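Local coordinates for protein glycosyl hydrolase, family 8 (PDB 3REN) that probably hydrolyses alpha-glucan chains as an alpha-amylase built on an (alpha/alpha)6-barrel fold, at residues Y223-T235 with L265-T277. Sequence-based numbering, arbitrary orientation.
Sequences YDEEENVDFLLST and LVATYNGKNGDAT
Phe231 turns one ring face to the edge of Tyr269 in a T-shaped stack, with planes at 78° and Tyr269 CE2 3.8 Å from Phe231 CG. Phe231 CG lies anti to the backbone N (chi1 -171°), which carries the ring from the first turn of helix 231-243 toward residues 265-269; Thr235 CG2 lies over the rim of its opposite face, and Leu265 CB reaches Phe231 CE1 at 3.9 Å. Tyrosine suits position 269 because its ring packs while Tyr269 OH, at the far end, accepts from Val266 N at 3.0 Å and so fixes the ring against its own chain. Helix 249-262 adds Trp254 to both rings.

Behind the aromatics, strands 228-230 and 268-270 pair antiparallel. Val229 and Tyr269 exchange two backbone bonds, the shorter from Val229 N to Tyr269 O at 2.7 Å, and Phe231 N extends the pairing to Ala267 O. Val229 suits the buried face, its branched CG2 3.9 Å from Gly271 CA. On the other, partly exposed face, polar Asn228 lies against Thr277, Asn228 CG to Thr277 OG1 3.5 Å.

This antiparallel pairing, closed across two intervening helices, thus ties the start of one barrel helix to the loop after another: aromatic rings and Leu265 pack on the buried side, amides and hydroxyls on the more exposed face.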
ATOM      1  N   TYR A 223     -19.823  -2.112  11.353  1.00 14.80           N
ATOM      2  CA  TYR A 223     -18.872  -2.708  10.424  1.00 15.30           C
ATOM      3  C   TYR A 223     -19.552  -3.716   9.506  1.00 15.26           C
ATOM      4  O   TYR A 223     -20.725  -4.071   9.729  1.00 15.13           O
ATOM      5  CB  TYR A 223     -17.729  -3.374  11.208  1.00 15.24           C
ATOM      6  CG  TYR A 223     -16.973  -2.416  12.096  1.00 14.86           C
ATOM      7  CD1 TYR A 223     -15.766  -1.831  11.665  1.00 14.40           C
ATOM      8  CD2 TYR A 223     -17.439  -2.099  13.379  1.00 16.22           C
ATOM      9  CE1 TYR A 223     -15.058  -0.935  12.476  1.00 10.83           C
ATOM     10  CE2 TYR A 223     -16.734  -1.195  14.195  1.00 14.93           C
ATOM     11  CZ  TYR A 223     -15.556  -0.632  13.740  1.00 13.63           C
ATOM     12  OH  TYR A 223     -14.870   0.241  14.564  1.00 13.10           O
ATOM     13  N   ASP A 224     -18.842  -4.163   8.460  1.00 15.00           N
ATOM     14  CA  ASP A 224     -19.320  -5.259   7.623  1.00 15.53           C
ATOM     15  C   ASP A 224     -19.525  -6.482   8.532  1.00 15.71           C
ATOM     16  O   ASP A 224     -19.020  -6.512   9.652  1.00 13.04           O
ATOM     17  CB  ASP A 224     -18.282  -5.600   6.540  1.00 15.65           C
ATOM     18  CG  ASP A 224     -17.012  -6.254   7.126  1.00 17.10           C
ATOM     19  OD1 ASP A 224     -16.067  -5.525   7.484  1.00 14.08           O
ATOM     20  OD2 ASP A 224     -16.969  -7.500   7.289  1.00 16.79           O
ATOM     21  N   GLU A 225     -20.271  -7.473   8.036  1.00 17.12           N
ATOM     22  CA  GLU A 225     -20.477  -8.738   8.735  1.00 18.83           C
ATOM     23  C   GLU A 225     -19.915  -9.958   7.974  1.00 18.98           C
ATOM     24  O   GLU A 225     -20.439 -11.074   8.090  1.00 18.58           O
ATOM     25  CB  GLU A 225     -21.990  -8.896   9.010  1.00 20.71           C
ATOM     26  CG  GLU A 225     -22.507  -7.721   9.868  1.00 23.57           C
ATOM     27  CD  GLU A 225     -24.028  -7.709  10.086  1.00 29.24           C
ATOM     28  OE1 GLU A 225     -24.767  -8.536   9.509  1.00 27.46           O
ATOM     29  OE2 GLU A 225     -24.475  -6.849  10.863  1.00 29.25           O
ATOM     30  N   GLU A 226     -18.874  -9.759   7.168  1.00 18.26           N
ATOM     31  CA  GLU A 226     -18.309 -10.874   6.395  1.00 19.36           C
ATOM     32  C   GLU A 226     -17.825 -11.975   7.330  1.00 18.74           C
ATOM     33  O   GLU A 226     -17.302 -11.679   8.402  1.00 17.15           O
ATOM     34  CB  GLU A 226     -17.113 -10.398   5.572  1.00 20.50           C
ATOM     35  CG  GLU A 226     -17.361  -9.119   4.810  1.00 25.65           C
ATOM     36  CD  GLU A 226     -17.814  -9.358   3.402  1.00 33.72           C
ATOM     37  OE1 GLU A 226     -18.689 -10.227   3.191  1.00 37.92           O
ATOM     38  OE2 GLU A 226     -17.294  -8.666   2.493  1.00 39.66           O
ATOM     39  N   GLU A 227     -17.982 -13.237   6.934  1.00 18.58           N
ATOM     40  CA  GLU A 227     -17.524 -14.334   7.801  1.00 19.97           C
ATOM     41  C   GLU A 227     -16.017 -14.490   7.706  1.00 19.32           C
ATOM     42  O   GLU A 227     -15.365 -14.827   8.691  1.00 19.06           O
ATOM     43  CB  GLU A 227     -18.229 -15.643   7.446  1.00 20.55           C
ATOM     44  CG  GLU A 227     -19.752 -15.564   7.668  1.00 27.72           C
ATOM     45  CD  GLU A 227     -20.407 -16.928   7.862  1.00 37.34           C
ATOM     46  OE1 GLU A 227     -20.252 -17.818   6.970  1.00 41.64           O
ATOM     47  OE2 GLU A 227     -21.096 -17.095   8.898  1.00 38.59           O
ATOM     48  N   ASN A 228     -15.489 -14.216   6.515  1.00 18.90           N
ATOM     49  CA  ASN A 228     -14.057 -14.335   6.210  1.00 20.32           C
ATOM     50  C   ASN A 228     -13.327 -13.022   6.365  1.00 19.61           C
ATOM     51  O   ASN A 228     -13.871 -11.986   6.000  1.00 19.60           O
ATOM     52  CB  ASN A 228     -13.870 -14.771   4.767  1.00 20.28           C
ATOM     53  CG  ASN A 228     -14.274 -16.218   4.540  1.00 22.42           C
ATOM     54  OD1 ASN A 228     -14.433 -16.981   5.476  1.00 24.52           O
ATOM     55  ND2 ASN A 228     -14.466 -16.580   3.292  1.00 25.57           N
ATOM     56  N   VAL A 229     -12.102 -13.086   6.888  1.00 18.42           N
ATOM     57  CA  VAL A 229     -11.236 -11.916   7.017  1.00 17.92           C
ATOM     58  C   VAL A 229     -10.404 -11.761   5.729  1.00 17.58           C
ATOM     59  O   VAL A 229      -9.768 -12.727   5.306  1.00 16.61           O
ATOM     60  CB  VAL A 229     -10.276 -12.096   8.207  1.00 18.34           C
ATOM     61  CG1 VAL A 229      -9.294 -10.873   8.355  1.00 16.15           C
ATOM     62  CG2 VAL A 229     -11.056 -12.372   9.513  1.00 18.05           C
ATOM     63  N   ASP A 230     -10.421 -10.562   5.112  1.00 17.20           N
ATOM     64  CA  ASP A 230      -9.503 -10.217   4.000  1.00 16.31           C
ATOM     65  C   ASP A 230      -8.125  -9.964   4.571  1.00 15.08           C
ATOM     66  O   ASP A 230      -7.842  -8.870   5.112  1.00 14.65           O
ATOM     67  CB  ASP A 230      -9.956  -8.943   3.251  1.00 17.60           C
ATOM     68  CG  ASP A 230      -9.180  -8.715   1.955  1.00 20.18           C
ATOM     69  OD1 ASP A 230      -7.917  -8.899   1.931  1.00 22.84           O
ATOM     70  OD2 ASP A 230      -9.833  -8.349   0.961  1.00 20.88           O
ATOM     71  N   PHE A 231      -7.253 -10.956   4.450  1.00 12.88           N
ATOM     72  CA  PHE A 231      -5.979 -10.880   5.197  1.00 12.18           C
ATOM     73  C   PHE A 231      -5.069  -9.730   4.786  1.00 11.50           C
ATOM     74  O   PHE A 231      -4.434  -9.109   5.651  1.00 11.21           O
ATOM     75  CB  PHE A 231      -5.239 -12.216   5.150  1.00 11.11           C
ATOM     76  CG  PHE A 231      -4.071 -12.272   6.042  1.00 12.16           C
ATOM     77  CD1 PHE A 231      -2.799 -12.493   5.518  1.00  9.02           C
ATOM     78  CD2 PHE A 231      -4.227 -12.141   7.427  1.00 12.46           C
ATOM     79  CE1 PHE A 231      -1.678 -12.549   6.358  1.00  8.37           C
ATOM     80  CE2 PHE A 231      -3.104 -12.189   8.272  1.00 12.03           C
ATOM     81  CZ  PHE A 231      -1.825 -12.391   7.725  1.00  8.92           C
ATOM     82  N   LEU A 232      -4.952  -9.482   3.475  1.00 11.40           N
ATOM     83  CA  LEU A 232      -4.095  -8.400   2.995  1.00 10.53           C
ATOM     84  C   LEU A 232      -4.485  -7.097   3.638  1.00 11.17           C
ATOM     85  O   LEU A 232      -3.620  -6.336   4.142  1.00 10.73           O
ATOM     86  CB  LEU A 232      -4.145  -8.252   1.476  1.00 10.51           C
ATOM     87  CG  LEU A 232      -3.340  -7.033   1.000  1.00 12.51           C
ATOM     88  CD1 LEU A 232      -1.820  -7.238   1.234  1.00 11.97           C
ATOM     89  CD2 LEU A 232      -3.614  -6.808  -0.460  1.00 14.05           C
ATOM     90  N   LEU A 233      -5.771  -6.805   3.639  1.00 10.38           N
ATOM     91  CA  LEU A 233      -6.233  -5.582   4.215  1.00 11.48           C
ATOM     92  C   LEU A 233      -5.908  -5.491   5.684  1.00 10.64           C
ATOM     93  O   LEU A 233      -5.547  -4.485   6.115  1.00 11.81           O
ATOM     94  CB  LEU A 233      -7.696  -5.341   3.961  1.00 12.21           C
ATOM     95  CG  LEU A 233      -8.128  -4.719   2.650  1.00 16.38           C
ATOM     96  CD1 LEU A 233      -7.261  -4.965   1.473  1.00 16.76           C
ATOM     97  CD2 LEU A 233      -9.576  -4.983   2.354  1.00 15.65           C
ATOM     98  N   SER A 234      -6.029  -6.576   6.425  1.00 10.19           N
ATOM     99  CA  SER A 234      -5.665  -6.499   7.860  1.00 11.03           C
ATOM    100  C   SER A 234      -4.150  -6.253   8.067  1.00 11.81           C
ATOM    101  O   SER A 234      -3.759  -5.565   8.997  1.00 12.37           O
ATOM    102  CB  SER A 234      -6.093  -7.766   8.607  1.00 10.65           C
ATOM    103  OG  SER A 234      -7.508  -7.771   8.816  1.00 15.46           O
ATOM    104  N   THR A 235      -3.301  -6.842   7.226  1.00 11.11           N
ATOM    105  CA  THR A 235      -1.881  -6.531   7.298  1.00 11.14           C
ATOM    106  C   THR A 235      -1.591  -5.042   7.064  1.00 11.19           C
ATOM    107  O   THR A 235      -0.690  -4.476   7.716  1.00 11.42           O
ATOM    108  CB  THR A 235      -0.984  -7.429   6.409  1.00 11.69           C
ATOM    109  OG1 THR A 235      -1.221  -7.171   5.009  1.00  9.76           O
ATOM    110  CG2 THR A 235      -1.246  -8.891   6.747  1.00 11.58           C
ATOM    111  N   LEU A 265       1.017 -17.930   4.191  1.00 12.38           N
ATOM    112  CA  LEU A 265      -0.163 -17.112   4.481  1.00 12.59           C
ATOM    113  C   LEU A 265      -0.999 -16.946   3.212  1.00 12.41           C
ATOM    114  O   LEU A 265      -0.459 -16.821   2.090  1.00 12.68           O
ATOM    115  CB  LEU A 265       0.231 -15.751   5.074  1.00 12.87           C
ATOM    116  CG  LEU A 265       0.998 -15.796   6.402  1.00 13.46           C
ATOM    117  CD1 LEU A 265       1.811 -14.494   6.643  1.00 10.75           C
ATOM    118  CD2 LEU A 265       0.059 -16.072   7.627  1.00 15.87           C
ATOM    119  N   VAL A 266      -2.316 -17.000   3.378  1.00 11.95           N
ATOM    120  CA  VAL A 266      -3.217 -16.928   2.240  1.00 12.23           C
ATOM    121  C   VAL A 266      -4.175 -15.711   2.327  1.00 12.44           C
ATOM    122  O   VAL A 266      -4.123 -14.945   3.290  1.00 11.05           O
ATOM    123  CB  VAL A 266      -4.044 -18.235   2.079  1.00 13.68           C
ATOM    124  CG1 VAL A 266      -3.160 -19.373   1.539  1.00 11.98           C
ATOM    125  CG2 VAL A 266      -4.683 -18.644   3.389  1.00 11.59           C
ATOM    126  N   ALA A 267      -5.039 -15.559   1.319  1.00 12.60           N
ATOM    127  CA  ALA A 267      -5.851 -14.329   1.137  1.00 13.12           C
ATOM    128  C   ALA A 267      -6.948 -14.110   2.159  1.00 12.38           C
ATOM    129  O   ALA A 267      -7.311 -12.966   2.454  1.00 12.09           O
ATOM    130  CB  ALA A 267      -6.451 -14.283  -0.295  1.00 13.44           C
ATOM    131  N   THR A 268      -7.530 -15.198   2.658  1.00 12.39           N
ATOM    132  CA  THR A 268      -8.654 -15.122   3.595  1.00 12.85           C
ATOM    133  C   THR A 268      -8.628 -16.218   4.692  1.00 13.32           C
ATOM    134  O   THR A 268      -8.155 -17.361   4.458  1.00 12.07           O
ATOM    135  CB  THR A 268     -10.084 -15.181   2.873  1.00 14.51           C
ATOM    136  OG1 THR A 268     -10.313 -16.459   2.272  1.00 15.03           O
ATOM    137  CG2 THR A 268     -10.282 -14.074   1.800  1.00 15.56           C
ATOM    138  N   TYR A 269      -9.159 -15.868   5.865  1.00 11.70           N
ATOM    139  CA  TYR A 269      -9.294 -16.797   6.982  1.00 12.39           C
ATOM    140  C   TYR A 269     -10.702 -16.667   7.569  1.00 13.72           C
ATOM    141  O   TYR A 269     -11.330 -15.608   7.471  1.00 13.17           O
ATOM    142  CB  TYR A 269      -8.276 -16.452   8.065  1.00 12.70           C
ATOM    143  CG  TYR A 269      -6.858 -16.698   7.586  1.00 11.85           C
ATOM    144  CD1 TYR A 269      -6.296 -17.958   7.687  1.00 11.20           C
ATOM    145  CD2 TYR A 269      -6.121 -15.685   6.992  1.00 10.46           C
ATOM    146  CE1 TYR A 269      -5.025 -18.214   7.254  1.00 10.54           C
ATOM    147  CE2 TYR A 269      -4.849 -15.912   6.551  1.00 12.28           C
ATOM    148  CZ  TYR A 269      -4.304 -17.197   6.670  1.00 13.02           C
ATOM    149  OH  TYR A 269      -3.036 -17.479   6.234  1.00  7.58           O
ATOM    150  N   ASN A 270     -11.204 -17.736   8.175  1.00 13.97           N
ATOM    151  CA  ASN A 270     -12.520 -17.673   8.800  1.00 13.92           C
ATOM    152  C   ASN A 270     -12.425 -16.866  10.092  1.00 13.68           C
ATOM    153  O   ASN A 270     -11.513 -17.090  10.881  1.00 14.09           O
ATOM    154  CB  ASN A 270     -13.033 -19.100   9.080  1.00 14.13           C
ATOM    155  CG  ASN A 270     -14.352 -19.081   9.832  1.00 16.56           C
ATOM    156  OD1 ASN A 270     -14.370 -18.992  11.057  1.00 19.51           O
ATOM    157  ND2 ASN A 270     -15.444 -19.043   9.096  1.00 17.58           N
ATOM    158  N   GLY A 271     -13.338 -15.918  10.303  1.00 13.83           N
ATOM    159  CA  GLY A 271     -13.281 -14.984  11.452  1.00 15.75           C
ATOM    160  C   GLY A 271     -13.512 -15.620  12.829  1.00 16.94           C
ATOM    161  O   GLY A 271     -13.119 -15.069  13.837  1.00 17.26           O
ATOM    162  N   LYS A 272     -14.098 -16.801  12.837  1.00 17.70           N
ATOM    163  CA  LYS A 272     -14.458 -17.533  14.069  1.00 20.25           C
ATOM    164  C   LYS A 272     -13.345 -18.460  14.550  1.00 19.08           C
ATOM    165  O   LYS A 272     -12.926 -18.407  15.686  1.00 20.35           O
ATOM    166  CB  LYS A 272     -15.748 -18.319  13.805  1.00 20.66           C
ATOM    167  CG  LYS A 272     -16.294 -19.066  14.983  1.00 26.90           C
ATOM    168  CD  LYS A 272     -17.826 -19.156  14.918  1.00 34.99           C
ATOM    169  CE  LYS A 272     -18.351 -20.232  15.883  1.00 40.46           C
ATOM    170  NZ  LYS A 272     -17.437 -20.377  17.071  1.00 43.57           N
ATOM    171  N   ASN A 273     -12.843 -19.291  13.658  1.00 18.64           N
ATOM    172  CA  ASN A 273     -11.929 -20.318  14.056  1.00 18.47           C
ATOM    173  C   ASN A 273     -10.536 -20.130  13.427  1.00 18.04           C
ATOM    174  O   ASN A 273      -9.623 -20.862  13.743  1.00 17.65           O
ATOM    175  CB  ASN A 273     -12.531 -21.720  13.761  1.00 18.50           C
ATOM    176  CG  ASN A 273     -12.787 -21.944  12.301  1.00 20.29           C
ATOM    177  OD1 ASN A 273     -12.055 -21.456  11.455  1.00 20.89           O
ATOM    178  ND2 ASN A 273     -13.849 -22.683  11.983  1.00 23.76           N
ATOM    179  N   GLY A 274     -10.379 -19.156  12.523  1.00 17.08           N
ATOM    180  CA  GLY A 274      -9.057 -18.847  11.960  1.00 15.94           C
ATOM    181  C   GLY A 274      -8.512 -19.788  10.892  1.00 16.55           C
ATOM    182  O   GLY A 274      -7.350 -19.642  10.498  1.00 16.63           O
ATOM    183  N   ASP A 275      -9.316 -20.762  10.436  1.00 15.12           N
ATOM    184  CA  ASP A 275      -8.923 -21.633   9.318  1.00 15.14           C
ATOM    185  C   ASP A 275      -8.766 -20.831   8.026  1.00 14.79           C
ATOM    186  O   ASP A 275      -9.589 -19.946   7.735  1.00 14.57           O
ATOM    187  CB  ASP A 275     -10.007 -22.654   9.027  1.00 15.74           C
ATOM    188  CG  ASP A 275     -10.097 -23.768  10.091  1.00 20.74           C
ATOM    189  OD1 ASP A 275      -9.115 -24.003  10.845  1.00 20.00           O
ATOM    190  OD2 ASP A 275     -11.174 -24.409  10.125  1.00 23.97           O
ATOM    191  N   ALA A 276      -7.727 -21.157   7.262  1.00 13.60           N
ATOM    192  CA  ALA A 276      -7.600 -20.713   5.898  1.00 14.31           C
ATOM    193  C   ALA A 276      -8.908 -20.973   5.163  1.00 14.33           C
ATOM    194  O   ALA A 276      -9.521 -22.036   5.319  1.00 14.75           O
ATOM    195  CB  ALA A 276      -6.476 -21.459   5.204  1.00 13.74           C
ATOM    196  N   THR A 277      -9.330 -20.005   4.364  1.00 13.53           N
ATOM    197  CA  THR A 277     -10.511 -20.176   3.531  1.00 14.07           C
ATOM    198  C   THR A 277     -10.184 -19.863   2.088  1.00 14.97           C
ATOM    199  O   THR A 277     -11.085 -19.740   1.257  1.00 13.95           O
ATOM    200  CB  THR A 277     -11.714 -19.325   3.996  1.00 14.25           C
ATOM    201  OG1 THR A 277     -11.284 -17.983   4.287  1.00 14.89           O
ATOM    202  CG2 THR A 277     -12.329 -19.899   5.267  1.00 14.76           C
TER
HETATM  203  O   HOH W   1     -15.595 -18.930   6.316  1.00 25.08           O
HETATM  204  O   HOH W   2      -6.371 -10.836   1.215  1.00  9.76           O